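Local structure of tannase (Fusobacterium nucleatum subsp. nucleatum ATCC 25586, 6YQ4) at residues R119-A132 / G364-S376. The protein probably acts as an alpha/beta-hydrolase esterase that breaks down gallotannins, a detoxifying activity associated with pathogen resistance. Sequence-based numbering, arbitrary orientation.
Sequences RTLTDDKGNYIGKA and GENNLFGDKKSDS
Lys131 NZ is gripped by two backbone carbonyls at once: it donates to Asn367 O at 2.5 Å and to Asp375 O at 2.6 Å. A longer salt bridge brings NZ to Asp375 OD1 from above the carboxylate plane; the other oxygen of that carboxylate, OD2, pairs with Arg236. The lysine chain gets there by bending at chi2 (-62°), running past Gly370 with CB 3.1 Å from Gly370 O and laying CE over the rim of one face of the Tyr128 ring. Next door, Arg119 NH1 donates a hydrogen bond to Asn367 OD1 (2.9 Å); OD1 lies near the guanidinium plane, while NH1 comes in from above the amide plane. Gly364 CA sits over one guanidinium face, toward its rim; NE also bonds Gly81 O, and NH1 bonds Arg236 O. In the probable alpha/beta-hydrolase fold, this ties the loop between strand 110-114 and helix 134-148 to the short helix 364-368 and the beta turn 371-374 beyond it. Ala132 N gives Leu368 O an almost straight bond (177°), and Ala132 CB rests 3.6 Å from Leu368 CD1. Farther out, Tyr128 N donates to Lys372 O at 3.1 Å, and the ring lies with its CD2 edge toward Asp371 O, its plane 29° from the Asp375 carboxylate.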
loop_
_atom_site.group_PDB
_atom_site.type_symbol
_atom_site.label_atom_id
_atom_site.label_comp_id
_atom_site.label_asym_id
_atom_site.label_seq_id
_atom_site.Cartn_x
_atom_site.Cartn_y
_atom_site.Cartn_z
ATOM N N ARG A 119 -14.561 0.848 0.587
ATOM C CA ARG A 119 -15.255 0.528 1.823
ATOM C C ARG A 119 -16.604 1.228 1.979
ATOM O O ARG A 119 -17.445 0.735 2.733
ATOM C CB ARG A 119 -14.338 0.852 3.018
ATOM C CG ARG A 119 -13.843 2.298 3.045
ATOM C CD ARG A 119 -12.983 2.491 4.254
ATOM N NE ARG A 119 -12.416 3.831 4.407
ATOM C CZ ARG A 119 -13.079 4.897 4.839
ATOM N NH1 ARG A 119 -14.412 4.848 5.093
ATOM N NH2 ARG A 119 -12.419 6.042 4.964
ATOM N N THR A 120 -16.851 2.345 1.296
ATOM C CA THR A 120 -18.138 3.023 1.447
ATOM C C THR A 120 -19.174 2.616 0.404
ATOM O O THR A 120 -20.317 3.070 0.490
ATOM C CB THR A 120 -17.963 4.546 1.401
ATOM O OG1 THR A 120 -17.218 4.901 0.237
ATOM C CG2 THR A 120 -17.217 5.048 2.624
ATOM N N LEU A 121 -18.824 1.763 -0.547
ATOM C CA LEU A 121 -19.695 1.469 -1.681
ATOM C C LEU A 121 -20.933 0.660 -1.284
ATOM O O LEU A 121 -20.847 -0.331 -0.557
ATOM C CB LEU A 121 -18.894 0.702 -2.723
ATOM C CG LEU A 121 -19.185 0.788 -4.205
ATOM C CD1 LEU A 121 -19.570 2.216 -4.638
ATOM C CD2 LEU A 121 -17.895 0.324 -4.892
ATOM N N THR A 122 -22.092 1.066 -1.785
ATOM C CA THR A 122 -23.329 0.319 -1.571
ATOM C C THR A 122 -23.915 -0.160 -2.892
ATOM O O THR A 122 -23.611 0.364 -3.972
ATOM C CB THR A 122 -24.425 1.140 -0.824
ATOM O OG1 THR A 122 -24.755 2.325 -1.561
ATOM C CG2 THR A 122 -23.997 1.513 0.587
ATOM N N ASP A 123 -24.767 -1.177 -2.771
ATOM C CA ASP A 123 -25.661 -1.612 -3.835
ATOM C C ASP A 123 -26.915 -0.720 -3.857
ATOM O O ASP A 123 -27.033 0.258 -3.109
ATOM C CB ASP A 123 -26.017 -3.092 -3.647
ATOM C CG ASP A 123 -26.943 -3.338 -2.439
ATOM O OD1 ASP A 123 -27.058 -2.451 -1.580
ATOM O OD2 ASP A 123 -27.568 -4.411 -2.332
ATOM N N ASP A 124 -27.883 -1.082 -4.715
ATOM C CA ASP A 124 -29.138 -0.337 -4.828
ATOM C C ASP A 124 -29.932 -0.367 -3.527
ATOM O O ASP A 124 -30.633 0.603 -3.188
ATOM C CB ASP A 124 -29.999 -0.928 -5.952
ATOM C CG ASP A 124 -29.634 -0.394 -7.327
ATOM O OD1 ASP A 124 -30.239 -0.872 -8.318
ATOM O OD2 ASP A 124 -28.744 0.489 -7.414
ATOM N N LYS A 125 -29.875 -1.493 -2.816
ATOM C CA LYS A 125 -30.666 -1.728 -1.616
ATOM C C LYS A 125 -29.997 -1.184 -0.358
ATOM O O LYS A 125 -30.573 -1.288 0.730
ATOM C CB LYS A 125 -30.942 -3.232 -1.469
ATOM C CG LYS A 125 -32.135 -3.722 -2.292
ATOM C CD LYS A 125 -33.441 -3.608 -1.521
ATOM C CE LYS A 125 -34.618 -3.274 -2.458
ATOM N NZ LYS A 125 -35.890 -3.022 -1.738
ATOM N N GLY A 126 -28.798 -0.606 -0.487
ATOM C CA GLY A 126 -28.083 -0.040 0.640
ATOM C C GLY A 126 -27.119 -0.973 1.331
ATOM O O GLY A 126 -26.419 -0.537 2.260
ATOM N N ASN A 127 -27.062 -2.240 0.922
ATOM C CA ASN A 127 -26.060 -3.165 1.445
ATOM C C ASN A 127 -24.661 -2.794 0.968
ATOM O O ASN A 127 -24.455 -2.420 -0.192
ATOM C CB ASN A 127 -26.370 -4.589 1.011
ATOM C CG ASN A 127 -27.699 -5.063 1.510
ATOM O OD1 ASN A 127 -27.920 -5.161 2.717
ATOM N ND2 ASN A 127 -28.605 -5.352 0.586
ATOM N N TYR A 128 -23.696 -2.943 1.868
ATOM C CA TYR A 128 -22.299 -2.655 1.565
ATOM C C TYR A 128 -21.690 -3.737 0.682
ATOM O O TYR A 128 -21.787 -4.933 0.984
ATOM C CB TYR A 128 -21.515 -2.519 2.862
ATOM C CG TYR A 128 -21.982 -1.364 3.718
ATOM C CD1 TYR A 128 -21.913 -0.055 3.244
ATOM C CD2 TYR A 128 -22.521 -1.582 4.988
ATOM C CE1 TYR A 128 -22.357 1.024 4.020
ATOM C CE2 TYR A 128 -22.955 -0.522 5.783
ATOM C CZ TYR A 128 -22.875 0.782 5.285
ATOM O OH TYR A 128 -23.273 1.845 6.046
ATOM N N ILE A 129 -21.040 -3.305 -0.398
ATOM C CA ILE A 129 -20.476 -4.184 -1.413
ATOM C C ILE A 129 -18.983 -3.979 -1.600
ATOM O O ILE A 129 -18.393 -4.582 -2.506
ATOM C CB ILE A 129 -21.204 -4.004 -2.759
ATOM C CG1 ILE A 129 -21.053 -2.557 -3.225
ATOM C CG2 ILE A 129 -22.661 -4.381 -2.625
ATOM C CD1 ILE A 129 -21.511 -2.311 -4.626
ATOM N N GLY A 130 -18.350 -3.144 -0.781
ATOM C CA GLY A 130 -16.938 -2.870 -0.956
ATOM C C GLY A 130 -16.147 -2.947 0.331
ATOM O O GLY A 130 -15.060 -2.368 0.446
ATOM N N LYS A 131 -16.704 -3.637 1.320
ATOM C CA LYS A 131 -15.937 -3.977 2.495
ATOM C C LYS A 131 -14.983 -5.115 2.162
ATOM O O LYS A 131 -15.135 -5.817 1.156
ATOM C CB LYS A 131 -16.848 -4.381 3.652
ATOM C CG LYS A 131 -17.991 -3.426 3.925
ATOM C CD LYS A 131 -17.465 -2.061 4.305
ATOM C CE LYS A 131 -18.441 -1.366 5.224
ATOM N NZ LYS A 131 -17.857 -0.132 5.788
ATOM N N ALA A 132 -13.997 -5.291 3.032
ATOM C CA ALA A 132 -12.978 -6.314 2.839
ATOM C C ALA A 132 -13.631 -7.669 2.576
ATOM O O ALA A 132 -14.595 -8.033 3.254
ATOM C CB ALA A 132 -12.086 -6.383 4.078
ATOM N N GLY A 364 -10.976 4.647 9.414
ATOM C CA GLY A 364 -11.235 4.131 8.087
ATOM C C GLY A 364 -11.000 2.637 8.002
ATOM O O GLY A 364 -11.674 1.938 7.235
ATOM N N GLU A 365 -10.022 2.128 8.776
ATOM C CA GLU A 365 -9.735 0.689 8.783
ATOM C C GLU A 365 -10.843 -0.087 9.498
ATOM O O GLU A 365 -11.213 -1.181 9.069
ATOM C CB GLU A 365 -8.384 0.412 9.448
ATOM C CG GLU A 365 -7.156 0.765 8.607
ATOM C CD GLU A 365 -6.927 2.269 8.472
ATOM O OE1 GLU A 365 -6.559 2.708 7.356
ATOM O OE2 GLU A 365 -7.113 3.008 9.472
ATOM N N ASN A 366 -11.343 0.439 10.617
ATOM C CA ASN A 366 -12.622 -0.024 11.173
ATOM C C ASN A 366 -13.688 -0.135 10.090
ATOM O O ASN A 366 -14.417 -1.127 10.011
ATOM C CB ASN A 366 -13.116 0.951 12.229
ATOM C CG ASN A 366 -12.341 0.885 13.508
ATOM O OD1 ASN A 366 -11.958 1.929 14.050
ATOM N ND2 ASN A 366 -12.153 -0.328 14.045
ATOM N N ASN A 367 -13.811 0.915 9.262
ATOM C CA ASN A 367 -14.808 0.943 8.203
ATOM C C ASN A 367 -14.524 -0.099 7.124
ATOM O O ASN A 367 -15.473 -0.616 6.525
ATOM C CB ASN A 367 -14.866 2.345 7.602
ATOM C CG ASN A 367 -16.047 2.535 6.705
ATOM O OD1 ASN A 367 -15.946 2.364 5.503
ATOM N ND2 ASN A 367 -17.191 2.855 7.289
ATOM N N LEU A 368 -13.238 -0.422 6.862
ATOM C CA LEU A 368 -12.908 -1.468 5.882
ATOM C C LEU A 368 -13.426 -2.836 6.320
ATOM O O LEU A 368 -13.834 -3.637 5.469
ATOM C CB LEU A 368 -11.386 -1.535 5.636
ATOM C CG LEU A 368 -10.732 -2.790 4.993
ATOM C CD1 LEU A 368 -11.142 -2.928 3.540
ATOM C CD2 LEU A 368 -9.158 -2.817 5.125
ATOM N N PHE A 369 -13.450 -3.106 7.627
ATOM C CA PHE A 369 -13.821 -4.410 8.163
ATOM C C PHE A 369 -15.286 -4.500 8.583
ATOM O O PHE A 369 -15.663 -5.460 9.259
ATOM C CB PHE A 369 -12.910 -4.783 9.344
ATOM C CG PHE A 369 -11.519 -5.209 8.915
ATOM C CD1 PHE A 369 -11.344 -6.305 8.094
ATOM C CD2 PHE A 369 -10.411 -4.475 9.279
ATOM C CE1 PHE A 369 -10.100 -6.672 7.666
ATOM C CE2 PHE A 369 -9.148 -4.849 8.882
ATOM C CZ PHE A 369 -8.990 -5.948 8.063
ATOM N N GLY A 370 -16.124 -3.544 8.193
ATOM C CA GLY A 370 -17.554 -3.810 8.204
ATOM C C GLY A 370 -17.914 -4.924 7.234
ATOM O O GLY A 370 -17.020 -5.487 6.586
ATOM N N ASP A 371 -19.190 -5.278 7.134
ATOM C CA ASP A 371 -19.631 -6.259 6.148
ATOM C C ASP A 371 -20.941 -5.768 5.530
ATOM O O ASP A 371 -21.306 -4.591 5.650
ATOM C CB ASP A 371 -19.713 -7.661 6.785
ATOM C CG ASP A 371 -20.730 -7.750 7.924
ATOM O OD1 ASP A 371 -21.553 -6.824 8.075
ATOM O OD2 ASP A 371 -20.707 -8.757 8.680
ATOM N N LYS A 372 -21.664 -6.677 4.860
ATOM C CA LYS A 372 -22.827 -6.288 4.056
ATOM C C LYS A 372 -23.828 -5.482 4.861
ATOM O O LYS A 372 -24.541 -4.642 4.304
ATOM C CB LYS A 372 -23.514 -7.528 3.464
ATOM C CG LYS A 372 -22.547 -8.505 2.762
ATOM C CD LYS A 372 -23.292 -9.595 1.978
ATOM C CE LYS A 372 -22.370 -10.336 0.992
ATOM N NZ LYS A 372 -23.140 -11.243 0.075
ATOM N N LYS A 373 -23.870 -5.702 6.173
ATOM C CA LYS A 373 -24.857 -5.081 7.027
ATOM C C LYS A 373 -24.261 -4.312 8.196
ATOM O O LYS A 373 -25.001 -3.841 9.069
ATOM C CB LYS A 373 -25.825 -6.126 7.557
ATOM C CG LYS A 373 -27.122 -5.412 7.906
ATOM C CD LYS A 373 -28.175 -6.453 8.004
ATOM C CE LYS A 373 -28.682 -6.672 9.403
ATOM N NZ LYS A 373 -28.949 -8.098 9.264
ATOM N N SER A 374 -22.953 -4.153 8.238
ATOM C CA SER A 374 -22.303 -3.486 9.353
ATOM C C SER A 374 -21.323 -2.507 8.751
ATOM O O SER A 374 -20.545 -2.893 7.881
ATOM C CB SER A 374 -21.563 -4.485 10.264
ATOM O OG SER A 374 -22.443 -5.164 11.143
ATOM N N ASP A 375 -21.355 -1.253 9.201
ATOM C CA ASP A 375 -20.501 -0.248 8.580
ATOM C C ASP A 375 -19.055 -0.309 9.093
ATOM O O ASP A 375 -18.132 0.038 8.346
ATOM C CB ASP A 375 -21.087 1.146 8.801
ATOM C CG ASP A 375 -20.447 2.191 7.912
ATOM O OD1 ASP A 375 -20.265 1.904 6.719
ATOM O OD2 ASP A 375 -20.104 3.283 8.411
ATOM N N SER A 376 -18.834 -0.730 10.344
ATOM C CA SER A 376 -17.475 -0.893 10.850
ATOM C C SER A 376 -17.449 -2.034 11.851
ATOM O O SER A 376 -18.488 -2.476 12.343
ATOM C CB SER A 376 -16.934 0.356 11.544
ATOM O OG SER A 376 -17.808 0.765 12.589
HETATM O O HOH W 1 -15.867 -7.913 5.363
#